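Local coordinates for peptidoglycan synthetase penicillin-binding protein 3 (Bifidobacterium adolescentis, PDB 4YE5) that probably acts as a penicillin-binding transpeptidase in the synthesis of cell-wall peptidoglycan, at residues L258-T263 against G274-V279; P377-G382 against T405-Q410; V521-P526 against L533-V538. All coordinates share one frame; numbering follows the deposited sequence.

Interaction 1: L258-T263 against G274-V279; sequences LADSDT and GASRAV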
ATOM      1  N   LEU A 258      -1.698  -5.719   4.351  1.00 14.83           N
ATOM      2  CA  LEU A 258      -1.154  -4.619   5.137  1.00 14.76           C
ATOM      3  C   LEU A 258      -2.350  -3.883   5.691  1.00 18.10           C
ATOM      4  O   LEU A 258      -3.044  -3.167   4.953  1.00 15.24           O
ATOM      5  CB  LEU A 258      -0.311  -3.688   4.258  1.00 15.18           C
ATOM      6  CG  LEU A 258       0.386  -2.490   4.920  1.00 19.91           C
ATOM      7  CD1 LEU A 258       1.294  -2.983   6.078  1.00 16.10           C
ATOM      8  CD2 LEU A 258       1.223  -1.708   3.891  1.00 18.00           C
ATOM      9  N   ALA A 259      -2.607  -4.067   6.978  1.00 16.09           N
ATOM     10  CA  ALA A 259      -3.937  -3.781   7.520  1.00 14.88           C
ATOM     11  C   ALA A 259      -3.884  -2.979   8.804  1.00 17.38           C
ATOM     12  O   ALA A 259      -2.901  -3.053   9.550  1.00 14.43           O
ATOM     13  CB  ALA A 259      -4.673  -5.104   7.772  1.00 15.09           C
ATOM     14  N   ASP A 260      -4.935  -2.199   9.055  1.00 16.01           N
ATOM     15  CA  ASP A 260      -5.062  -1.508  10.328  1.00 14.83           C
ATOM     16  C   ASP A 260      -6.492  -1.679  10.853  1.00 15.05           C
ATOM     17  O   ASP A 260      -7.370  -2.162  10.134  1.00 15.20           O
ATOM     18  CB  ASP A 260      -4.672  -0.029  10.220  1.00 20.23           C
ATOM     19  CG  ASP A 260      -5.544   0.747   9.232  1.00 31.33           C
ATOM     20  OD1 ASP A 260      -6.791   0.706   9.342  1.00 31.35           O
ATOM     21  OD2 ASP A 260      -4.971   1.380   8.322  1.00 37.28           O
ATOM     22  N   SER A 261      -6.699  -1.329  12.115  1.00 15.13           N
ATOM     23  CA  SER A 261      -7.996  -1.504  12.770  1.00 17.21           C
ATOM     24  C   SER A 261      -8.966  -0.362  12.480  1.00 20.20           C
ATOM     25  O   SER A 261     -10.094  -0.374  12.967  1.00 19.34           O
ATOM     26  CB  SER A 261      -7.796  -1.575  14.294  1.00 15.33           C
ATOM     27  OG  SER A 261      -7.056  -0.435  14.695  1.00 17.51           O
ATOM     28  N   ASP A 262      -8.554   0.651  11.730  1.00 16.33           N
ATOM     29  CA  ASP A 262      -9.528   1.720  11.448  1.00 24.84           C
ATOM     30  C   ASP A 262     -10.445   1.278  10.322  1.00 28.55           C
ATOM     31  O   ASP A 262     -10.084   0.432   9.511  1.00 24.68           O
ATOM     32  CB  ASP A 262      -8.822   3.011  11.065  1.00 30.95           C
ATOM     33  CG  ASP A 262      -7.867   3.476  12.141  1.00 35.28           C
ATOM     34  OD1 ASP A 262      -8.333   3.679  13.280  1.00 35.02           O
ATOM     35  OD2 ASP A 262      -6.644   3.566  11.861  1.00 30.40           O
ATOM     36  N   THR A 263     -11.630   1.856  10.255  1.00 25.19           N
ATOM     37  CA  THR A 263     -12.592   1.434   9.250  1.00 28.42           C
ATOM     38  C   THR A 263     -13.002   2.625   8.388  1.00 29.66           C
ATOM     39  O   THR A 263     -13.679   3.524   8.859  1.00 28.12           O
ATOM     40  CB  THR A 263     -13.808   0.774   9.917  1.00 32.72           C
ATOM     41  OG1 THR A 263     -13.368  -0.404  10.606  1.00 33.17           O
ATOM     42  CG2 THR A 263     -14.863   0.386   8.876  1.00 29.92           C
ATOM     43  N   GLY A 274      -5.731  10.836   5.304  1.00 34.05           N
ATOM     44  CA  GLY A 274      -4.422  10.413   5.755  1.00 29.05           C
ATOM     45  C   GLY A 274      -4.136   8.973   5.383  1.00 26.26           C
ATOM     46  O   GLY A 274      -5.057   8.182   5.146  1.00 27.80           O
ATOM     47  N   ALA A 275      -2.852   8.647   5.338  1.00 26.52           N
ATOM     48  CA  ALA A 275      -2.388   7.290   5.099  1.00 28.25           C
ATOM     49  C   ALA A 275      -2.937   6.334   6.148  1.00 25.48           C
ATOM     50  O   ALA A 275      -3.256   6.737   7.280  1.00 18.96           O
ATOM     51  CB  ALA A 275      -0.870   7.253   5.132  1.00 26.39           C
ATOM     52  N   SER A 276      -3.027   5.067   5.766  1.00 17.46           N
ATOM     53  CA  SER A 276      -3.314   3.995   6.705  1.00 19.99           C
ATOM     54  C   SER A 276      -2.325   4.085   7.843  1.00 16.86           C
ATOM     55  O   SER A 276      -1.123   4.312   7.613  1.00 21.58           O
ATOM     56  CB  SER A 276      -3.123   2.637   6.030  1.00 24.59           C
ATOM     57  OG  SER A 276      -3.155   1.609   7.010  1.00 24.94           O
ATOM     58  N   ARG A 277      -2.801   3.902   9.068  1.00 16.69           N
ATOM     59  CA  ARG A 277      -1.881   3.848  10.205  1.00 16.57           C
ATOM     60  C   ARG A 277      -0.775   2.780  10.034  1.00 16.09           C
ATOM     61  O   ARG A 277       0.341   2.968  10.488  1.00 16.55           O
ATOM     62  CB  ARG A 277      -2.647   3.571  11.492  1.00 30.41           C
ATOM     63  CG  ARG A 277      -1.801   3.793  12.717  1.00 36.88           C
ATOM     64  CD  ARG A 277      -2.535   3.389  13.978  1.00 31.28           C
ATOM     65  NE  ARG A 277      -3.874   3.967  14.066  1.00 22.89           N
ATOM     66  CZ  ARG A 277      -4.152   5.172  14.553  1.00 31.05           C
ATOM     67  NH1 ARG A 277      -3.176   5.976  14.975  1.00 27.31           N
ATOM     68  NH2 ARG A 277      -5.410   5.573  14.601  1.00 35.27           N
ATOM     69  N   ALA A 278      -1.096   1.651   9.401  1.00 15.94           N
ATOM     70  CA  ALA A 278      -0.075   0.629   9.114  1.00 18.11           C
ATOM     71  C   ALA A 278       1.093   1.198   8.300  1.00 20.45           C
ATOM     72  O   ALA A 278       2.248   0.823   8.510  1.00 20.77           O
ATOM     73  CB  ALA A 278      -0.713  -0.590   8.389  1.00 17.33           C
ATOM     74  N   VAL A 279       0.795   2.110   7.373  1.00 16.27           N
ATOM     75  CA  VAL A 279       1.843   2.757   6.572  1.00 16.82           C
ATOM     76  C   VAL A 279       2.653   3.784   7.364  1.00 23.22           C
ATOM     77  O   VAL A 279       3.890   3.816   7.274  1.00 21.75           O
ATOM     78  CB  VAL A 279       1.234   3.455   5.294  1.00 19.39           C
ATOM     79  CG1 VAL A 279       2.272   4.307   4.565  1.00 17.95           C
ATOM     80  CG2 VAL A 279       0.638   2.415   4.338  1.00 16.91           C
TER
HETATM   81  O   HOH W   1      -3.842  -0.518   5.406  1.00 25.76           O
HETATM   82  O   HOH W   2      -5.657   4.263   9.762  1.00 34.57           O
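The carboxylate of Asp-262 meets the guanidinium group of Arg-277 with its two oxygens differently placed. OD1 lies at the guanidinium edge, in its plane, whereas OD2 comes in obliquely and forms a long salt bridge to NE, 3.6 Å away. The two planes are turned 54° apart, so this is no bidentate, coplanar pair. Trp-242 adds a cation-pi contact to the same guanidinium. The arginine chain runs out from CB and then bends at chi3 (-50°), which turns its head across the aspartate.

Deeper in, Asp-260 points its side chain at the start of helix 277-280. Its OD1 takes the backbone N-H of Asp-262 (3.0 Å) on the anti side, somewhat out of the carboxylate plane, closing an Asx turn where strand 255-260 ends. Its OD2 faces the OG of Ser-276, but that pair is modelled too close to be read as a bond, and the place of OG is uncertain. The weak capping bond from Ala-278 N to OG of Ser-276, the N-cap, is therefore provisional, as is the link from OG to a water that donates to Leu-258 O (2.8 Å). Another water accepts from Arg-277 N (3.0 Å) between the two aspartates.

At the buried end the contact turns apolar: Ala-278 CB lies 3.9 Å from Leu-258 CD1 and 3.5 Å from Ala-259 O, and Leu-258 CD2 reaches Val-279 CG2. Arg-277 would be expected to favour the negative charge of Asp-262, and the helix start that of Asp-260, partly offset by the nearness of the two acids.

Interaction 2: P377-G382 against T405-Q410; sequences PGESEG and TVNVMQ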
ATOM      1  N   PRO A 377       2.535   6.707   0.028  1.00 28.41           N
ATOM      2  CA  PRO A 377       2.396   8.077   0.543  1.00 27.13           C
ATOM      3  C   PRO A 377       2.276   8.057   2.069  1.00 25.86           C
ATOM      4  O   PRO A 377       1.545   7.225   2.602  1.00 22.57           O
ATOM      5  CB  PRO A 377       1.088   8.555  -0.094  1.00 26.79           C
ATOM      6  CG  PRO A 377       1.000   7.758  -1.389  1.00 27.88           C
ATOM      7  CD  PRO A 377       1.514   6.391  -0.987  1.00 25.27           C
ATOM      8  N   GLY A 378       3.007   8.931   2.759  1.00 26.20           N
ATOM      9  CA  GLY A 378       2.876   9.046   4.203  1.00 29.14           C
ATOM     10  C   GLY A 378       3.775   8.085   4.967  1.00 26.16           C
ATOM     11  O   GLY A 378       3.763   8.045   6.193  1.00 28.06           O
ATOM     12  N   GLU A 379       4.556   7.310   4.229  1.00 21.31           N
ATOM     13  CA  GLU A 379       5.503   6.375   4.810  1.00 24.89           C
ATOM     14  C   GLU A 379       6.735   7.118   5.339  1.00 30.40           C
ATOM     15  O   GLU A 379       7.280   7.970   4.649  1.00 25.91           O
ATOM     16  CB  GLU A 379       5.945   5.382   3.732  1.00 26.39           C
ATOM     17  CG  GLU A 379       6.921   4.339   4.217  1.00 35.35           C
ATOM     18  CD  GLU A 379       7.471   3.471   3.083  1.00 41.80           C
ATOM     19  OE1 GLU A 379       6.902   3.466   1.966  1.00 38.16           O
ATOM     20  OE2 GLU A 379       8.495   2.803   3.314  1.00 43.76           O
ATOM     21  N   SER A 380       7.184   6.786   6.545  1.00 24.01           N
ATOM     22  CA  SER A 380       8.399   7.399   7.109  1.00 32.42           C
ATOM     23  C   SER A 380       9.621   6.498   6.905  1.00 30.90           C
ATOM     24  O   SER A 380       9.480   5.293   6.712  1.00 26.43           O
ATOM     25  CB  SER A 380       8.207   7.654   8.610  1.00 31.25           C
ATOM     26  OG  SER A 380       9.424   8.035   9.219  1.00 41.19           O
ATOM     27  N   GLU A 381      10.824   7.062   6.975  1.00 25.09           N
ATOM     28  CA  GLU A 381      12.022   6.228   6.913  1.00 27.16           C
ATOM     29  C   GLU A 381      12.412   5.706   8.293  1.00 25.30           C
ATOM     30  O   GLU A 381      13.331   4.902   8.414  1.00 28.54           O
ATOM     31  CB  GLU A 381      13.203   6.973   6.272  1.00 34.30           C
ATOM     32  CG  GLU A 381      12.957   7.347   4.818  1.00 46.90           C
ATOM     33  CD  GLU A 381      14.110   8.120   4.209  1.00 60.00           C
ATOM     34  OE1 GLU A 381      14.961   8.633   4.970  1.00 62.01           O
ATOM     35  OE2 GLU A 381      14.167   8.204   2.964  1.00 67.53           O
ATOM     36  N   GLY A 382      11.724   6.168   9.330  1.00 27.39           N
ATOM     37  CA  GLY A 382      12.081   5.805  10.691  1.00 26.42           C
ATOM     38  C   GLY A 382      13.313   6.573  11.125  1.00 29.85           C
ATOM     39  O   GLY A 382      13.866   7.359  10.362  1.00 27.86           O
ATOM     40  N   THR A 405      13.641   3.991  15.739  1.00 16.78           N
ATOM     41  CA  THR A 405      12.248   3.651  15.457  1.00 16.02           C
ATOM     42  C   THR A 405      12.103   2.991  14.094  1.00 22.72           C
ATOM     43  O   THR A 405      12.913   3.233  13.197  1.00 22.52           O
ATOM     44  CB  THR A 405      11.361   4.889  15.403  1.00 22.35           C
ATOM     45  OG1 THR A 405      11.821   5.721  14.327  1.00 24.79           O
ATOM     46  CG2 THR A 405      11.405   5.654  16.743  1.00 21.33           C
ATOM     47  N   VAL A 406      11.049   2.186  13.947  1.00 14.01           N
ATOM     48  CA  VAL A 406      10.775   1.467  12.712  1.00 19.40           C
ATOM     49  C   VAL A 406       9.291   1.587  12.365  1.00 20.50           C
ATOM     50  O   VAL A 406       8.479   1.878  13.238  1.00 17.56           O
ATOM     51  CB  VAL A 406      11.079  -0.025  12.899  1.00 16.20           C
ATOM     52  CG1 VAL A 406      12.504  -0.214  13.427  1.00 13.40           C
ATOM     53  CG2 VAL A 406      10.061  -0.658  13.879  1.00 13.33           C
ATOM     54  N   ASN A 407       8.928   1.361  11.100  1.00 19.27           N
ATOM     55  CA  ASN A 407       7.520   1.092  10.806  1.00 17.24           C
ATOM     56  C   ASN A 407       7.323  -0.407  10.666  1.00 16.05           C
ATOM     57  O   ASN A 407       8.302  -1.176  10.701  1.00 13.26           O
ATOM     58  CB  ASN A 407       6.998   1.874   9.584  1.00 17.96           C
ATOM     59  CG  ASN A 407       7.838   1.667   8.354  1.00 22.71           C
ATOM     60  OD1 ASN A 407       8.147   0.533   7.974  1.00 20.48           O
ATOM     61  ND2 ASN A 407       8.236   2.770   7.723  1.00 17.92           N
ATOM     62  N   VAL A 408       6.074  -0.837  10.531  1.00 11.45           N
ATOM     63  CA  VAL A 408       5.811  -2.262  10.486  1.00 11.91           C
ATOM     64  C   VAL A 408       6.446  -2.947   9.272  1.00 16.22           C
ATOM     65  O   VAL A 408       6.845  -4.118   9.358  1.00 14.88           O
ATOM     66  CB  VAL A 408       4.275  -2.577  10.622  1.00 11.95           C
ATOM     67  CG1 VAL A 408       3.514  -2.253   9.337  1.00 11.47           C
ATOM     68  CG2 VAL A 408       4.057  -4.052  11.016  1.00 14.67           C
HETATM   69  N   MSE A 409       6.574  -2.229   8.148  1.00 15.93           N
HETATM   70  CA  MSE A 409       7.153  -2.827   6.942  1.00 17.01           C
HETATM   71  C   MSE A 409       8.655  -3.089   7.132  1.00 18.25           C
HETATM   72  O   MSE A 409       9.191  -4.120   6.712  1.00 15.56           O
HETATM   73  CB  MSE A 409       6.943  -1.933   5.704  1.00 16.81           C
HETATM   74  CG  MSE A 409       5.484  -1.715   5.307  1.00 20.46           C
HETATM   75 SE   MSE A 409       4.660  -0.234   6.279  0.64 22.90          SE
HETATM   76  CE  MSE A 409       5.491   1.303   5.378  1.00 22.01           C
ATOM     77  N   GLN A 410       9.341  -2.127   7.735  1.00 13.76           N
ATOM     78  CA  GLN A 410      10.772  -2.270   8.000  1.00 15.89           C
ATOM     79  C   GLN A 410      11.040  -3.399   9.002  1.00 16.37           C
ATOM     80  O   GLN A 410      11.958  -4.199   8.827  1.00 16.96           O
ATOM     81  CB  GLN A 410      11.322  -0.969   8.574  1.00 16.35           C
ATOM     82  CG  GLN A 410      11.387   0.169   7.563  1.00 22.01           C
ATOM     83  CD  GLN A 410      11.786   1.463   8.231  1.00 21.23           C
ATOM     84  OE1 GLN A 410      11.342   1.739   9.348  1.00 19.77           O
ATOM     85  NE2 GLN A 410      12.637   2.258   7.568  1.00 18.21           N
TER
HETATM   86  O   HOH W   3      10.192   3.072   5.334  1.00 38.90           O
HETATM   87  O   HOH W   4       6.025   4.957   8.304  1.00 25.08           O
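Gln-410 reaches across to the 377-382 loop with an extended side chain and uses both ends of its amide. NE2 donates to Glu-381 O over 2.9 Å in a nearly straight bond (167°); the acceptor lies close to the amide plane, but the donor sits well above the carbonyl plane and off the lone pairs. NE2 also binds Gln-370 O. The other end, OE1, takes the backbone N-H of Asn-407 (3.0 Å), while Asn-407 OD1 takes that of Gln-410 (2.9 Å). This reciprocal pair is the capping box that opens helix 408-419.

In Asn-407, CG stands between the residue's own N and carbonyl carbon (chi1 54°), which swings the amide to the helix start; its rotation about chi2 then turns OD1 to Gln-410 N and ND2 to the loop. ND2 is 3.0 Å from Ser-380 O, yet the angle is too poor for a bond. Instead it donates to two waters, one handed on to Glu-379 OE2 and the other shared with Ser-380 N (2.8 Å). The OG of Ser-380 accepts from Gly-382 N, an ST turn within the loop.

Glu-379 is stretched out, its carboxylate held by Thr-372 and Leu-376, and its CG rests 3.6 Å from CE of Met-409, a selenomethionine. That residue folds at chi2 (86°) and again at chi3, curling the methyl back over the glutamate stem. Thr-405 OG1 lies beside Gly-382 and accepts from Val-383 N.

The 377-382 loop, between helices 356-365 and 394-397, thus covers the N-terminus of helix 408-419, whose Val-408 and Met-409 pack on Ile-244 and Met-246 of strand 242-249.

Interaction 3: V521-P526 against L533-V538; sequences VVLKDP and LTAGPV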
ATOM      1  N   VAL A 521       2.364  -8.145  14.023  1.00 12.66           N
ATOM      2  CA  VAL A 521       1.226  -7.436  14.599  1.00 11.70           C
ATOM      3  C   VAL A 521       1.726  -6.428  15.636  1.00 14.30           C
ATOM      4  O   VAL A 521       2.631  -6.736  16.413  1.00 14.36           O
ATOM      5  CB  VAL A 521       0.224  -8.415  15.253  1.00 12.38           C
ATOM      6  CG1 VAL A 521      -0.852  -7.643  16.090  1.00  9.97           C
ATOM      7  CG2 VAL A 521      -0.472  -9.252  14.182  1.00  9.49           C
ATOM      8  N   VAL A 522       1.161  -5.224  15.621  1.00 13.52           N
ATOM      9  CA  VAL A 522       1.453  -4.206  16.633  1.00 12.92           C
ATOM     10  C   VAL A 522       0.142  -3.666  17.180  1.00 17.39           C
ATOM     11  O   VAL A 522      -0.707  -3.227  16.404  1.00 13.12           O
ATOM     12  CB  VAL A 522       2.267  -3.029  16.022  1.00 11.59           C
ATOM     13  CG1 VAL A 522       2.661  -2.048  17.108  1.00 10.66           C
ATOM     14  CG2 VAL A 522       3.515  -3.571  15.285  1.00 13.01           C
ATOM     15  N   LEU A 523      -0.028  -3.699  18.503  1.00 10.68           N
ATOM     16  CA  LEU A 523      -1.245  -3.197  19.152  1.00 16.37           C
ATOM     17  C   LEU A 523      -0.867  -2.143  20.165  1.00 22.16           C
ATOM     18  O   LEU A 523       0.095  -2.320  20.915  1.00 16.32           O
ATOM     19  CB  LEU A 523      -1.980  -4.337  19.904  1.00 11.33           C
ATOM     20  CG  LEU A 523      -2.260  -5.613  19.104  1.00 10.95           C
ATOM     21  CD1 LEU A 523      -2.857  -6.675  20.048  1.00 11.29           C
ATOM     22  CD2 LEU A 523      -3.227  -5.342  17.941  1.00 11.23           C
ATOM     23  N   LYS A 524      -1.628  -1.055  20.204  1.00 13.62           N
ATOM     24  CA  LYS A 524      -1.393  -0.002  21.186  1.00 13.13           C
ATOM     25  C   LYS A 524      -2.310  -0.164  22.385  1.00 17.01           C
ATOM     26  O   LYS A 524      -3.520  -0.274  22.231  1.00 14.04           O
ATOM     27  CB  LYS A 524      -1.577   1.393  20.582  1.00 13.51           C
ATOM     28  CG  LYS A 524      -1.280   2.526  21.609  1.00 14.65           C
ATOM     29  CD  LYS A 524      -1.253   3.921  20.951  1.00 17.18           C
ATOM     30  CE  LYS A 524      -1.123   5.010  22.041  1.00 20.85           C
ATOM     31  NZ  LYS A 524      -0.737   6.356  21.474  1.00 22.47           N
ATOM     32  N   ASP A 525      -1.710  -0.196  23.569  1.00 14.42           N
ATOM     33  CA  ASP A 525      -2.441  -0.333  24.819  1.00 19.90           C
ATOM     34  C   ASP A 525      -3.479  -1.471  24.850  1.00 17.75           C
ATOM     35  O   ASP A 525      -4.642  -1.232  25.197  1.00 15.69           O
ATOM     36  CB  ASP A 525      -3.116   1.003  25.156  1.00 17.46           C
ATOM     37  CG  ASP A 525      -2.105   2.083  25.550  1.00 23.20           C
ATOM     38  OD1 ASP A 525      -1.047   1.736  26.119  1.00 25.70           O
ATOM     39  OD2 ASP A 525      -2.373   3.281  25.300  1.00 25.61           O
ATOM     40  N   PRO A 526      -3.074  -2.712  24.494  1.00 14.36           N
ATOM     41  CA  PRO A 526      -4.047  -3.811  24.620  1.00 14.40           C
ATOM     42  C   PRO A 526      -4.418  -4.090  26.079  1.00 17.72           C
ATOM     43  O   PRO A 526      -3.594  -3.902  26.962  1.00 17.19           O
ATOM     44  CB  PRO A 526      -3.294  -5.014  24.039  1.00 20.14           C
ATOM     45  CG  PRO A 526      -1.848  -4.693  24.283  1.00 18.54           C
ATOM     46  CD  PRO A 526      -1.743  -3.196  24.073  1.00 15.88           C
ATOM     47  N   LEU A 533       1.671  -8.992  25.958  1.00 17.86           N
ATOM     48  CA  LEU A 533       1.932 -10.068  24.987  1.00 15.66           C
ATOM     49  C   LEU A 533       0.739 -10.357  24.063  1.00 14.33           C
ATOM     50  O   LEU A 533       0.722 -11.340  23.325  1.00 15.78           O
ATOM     51  CB  LEU A 533       2.345 -11.349  25.732  1.00 18.72           C
ATOM     52  CG  LEU A 533       3.794 -11.241  26.230  1.00 25.38           C
ATOM     53  CD1 LEU A 533       4.022 -12.126  27.419  1.00 32.72           C
ATOM     54  CD2 LEU A 533       4.771 -11.591  25.093  1.00 25.12           C
ATOM     55  N   THR A 534      -0.256  -9.486  24.105  1.00 14.70           N
ATOM     56  CA  THR A 534      -1.480  -9.679  23.335  1.00 17.10           C
ATOM     57  C   THR A 534      -1.223  -9.810  21.821  1.00 16.57           C
ATOM     58  O   THR A 534      -1.945 -10.522  21.130  1.00 16.68           O
ATOM     59  CB  THR A 534      -2.488  -8.541  23.621  1.00 13.91           C
ATOM     60  OG1 THR A 534      -2.757  -8.501  25.032  1.00 17.64           O
ATOM     61  CG2 THR A 534      -3.811  -8.788  22.903  1.00 12.91           C
ATOM     62  N   ALA A 535      -0.198  -9.143  21.303  1.00 12.53           N
ATOM     63  CA  ALA A 535       0.055  -9.255  19.861  1.00 17.10           C
ATOM     64  C   ALA A 535       0.380 -10.690  19.417  1.00 16.41           C
ATOM     65  O   ALA A 535       0.114 -11.054  18.279  1.00 11.92           O
ATOM     66  CB  ALA A 535       1.137  -8.269  19.392  1.00 10.48           C
ATOM     67  N   GLY A 536       0.930 -11.503  20.318  1.00 11.21           N
ATOM     68  CA  GLY A 536       1.235 -12.901  20.005  1.00 17.91           C
ATOM     69  C   GLY A 536       0.071 -13.756  19.497  1.00 16.35           C
ATOM     70  O   GLY A 536       0.123 -14.275  18.391  1.00 13.72           O
ATOM     71  N   PRO A 537      -0.983 -13.924  20.310  1.00 14.58           N
ATOM     72  CA  PRO A 537      -2.139 -14.734  19.875  1.00 17.26           C
ATOM     73  C   PRO A 537      -2.772 -14.157  18.603  1.00 14.73           C
ATOM     74  O   PRO A 537      -3.305 -14.899  17.797  1.00 19.34           O
ATOM     75  CB  PRO A 537      -3.117 -14.593  21.045  1.00 18.58           C
ATOM     76  CG  PRO A 537      -2.195 -14.365  22.269  1.00 20.38           C
ATOM     77  CD  PRO A 537      -1.101 -13.481  21.710  1.00 14.13           C
ATOM     78  N   VAL A 538      -2.704 -12.842  18.432  1.00 16.30           N
ATOM     79  CA  VAL A 538      -3.235 -12.216  17.217  1.00 18.43           C
ATOM     80  C   VAL A 538      -2.442 -12.675  15.986  1.00 17.27           C
ATOM     81  O   VAL A 538      -3.041 -12.998  14.977  1.00 18.69           O
ATOM     82  CB  VAL A 538      -3.314 -10.666  17.347  1.00 14.66           C
ATOM     83  CG1 VAL A 538      -3.963 -10.013  16.079  1.00 10.65           C
ATOM     84  CG2 VAL A 538      -4.112 -10.295  18.611  1.00 16.52           C
TER
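Leu-523 projects from strand 517-524 toward the first turn of helix 535-549. From CB the chain leads away from the carbonyl carbon (chi1 -51°), which carries CG to 4.3 Å from the methyl of Ala-535. Most of the touching is left to CD1: it lies 3.7 Å from Thr-534 CG2, 3.8 Å from the Ala-535 N and 4.1 Å from Val-538 CG2, so one methyl touches Thr-534, just before the helix, together with Ala-535 and Val-538.

Two residues earlier on the strand, Val-521 CG1 is 3.9 Å from both Ala-535 CB and Val-538 CG1. Its CG2 meets Val-538 CG1 as well, the two valines crossing at about a right angle. Past the strand, the Pro-526 ring slides along Thr-534 with CB to CB at 3.6 Å. The threonine hydroxyl is engaged with Gly-531 O, and Ala-535 N is met by Ser-504 OG of the adjacent strand.

Val-538 also touches Val-230 and Ser-234 of helix 221-238. The helix that leads into the first strand of the sheet (221-238) and the one that follows its last strand (535-549), packed together on the five-stranded antiparallel sheet, are characteristic of the penicillin-binding transpeptidase and serine beta-lactamase fold.

Overall arrangement
Interactions 1 and 2 adjoin, with centres about 12 Å apart: Ala-278 O lies 3.4 Å from Val-408 CG1, and Val-279 O lies 3.5 Å from Met-409 CE. Ala-278 of interaction 1 and Val-408 of interaction 2 both pack on Ile-244, on one face of the five-stranded sheet to which residues 258-260 themselves belong. Interaction 3 sits on the opposite face, where helices 221-238 and 535-549 pack; its centre is about 16 Å from that of interaction 1 and about 19 Å from that of interaction 2. Between interactions 1 and 2 the chain carries an SxxK pattern, Ser-287 and Lys-290, which with Lys-486 would fit the family's active site. A glycerol, probably from the crystallisation liquor, lies about 4 Å from the Thr-405 side chain.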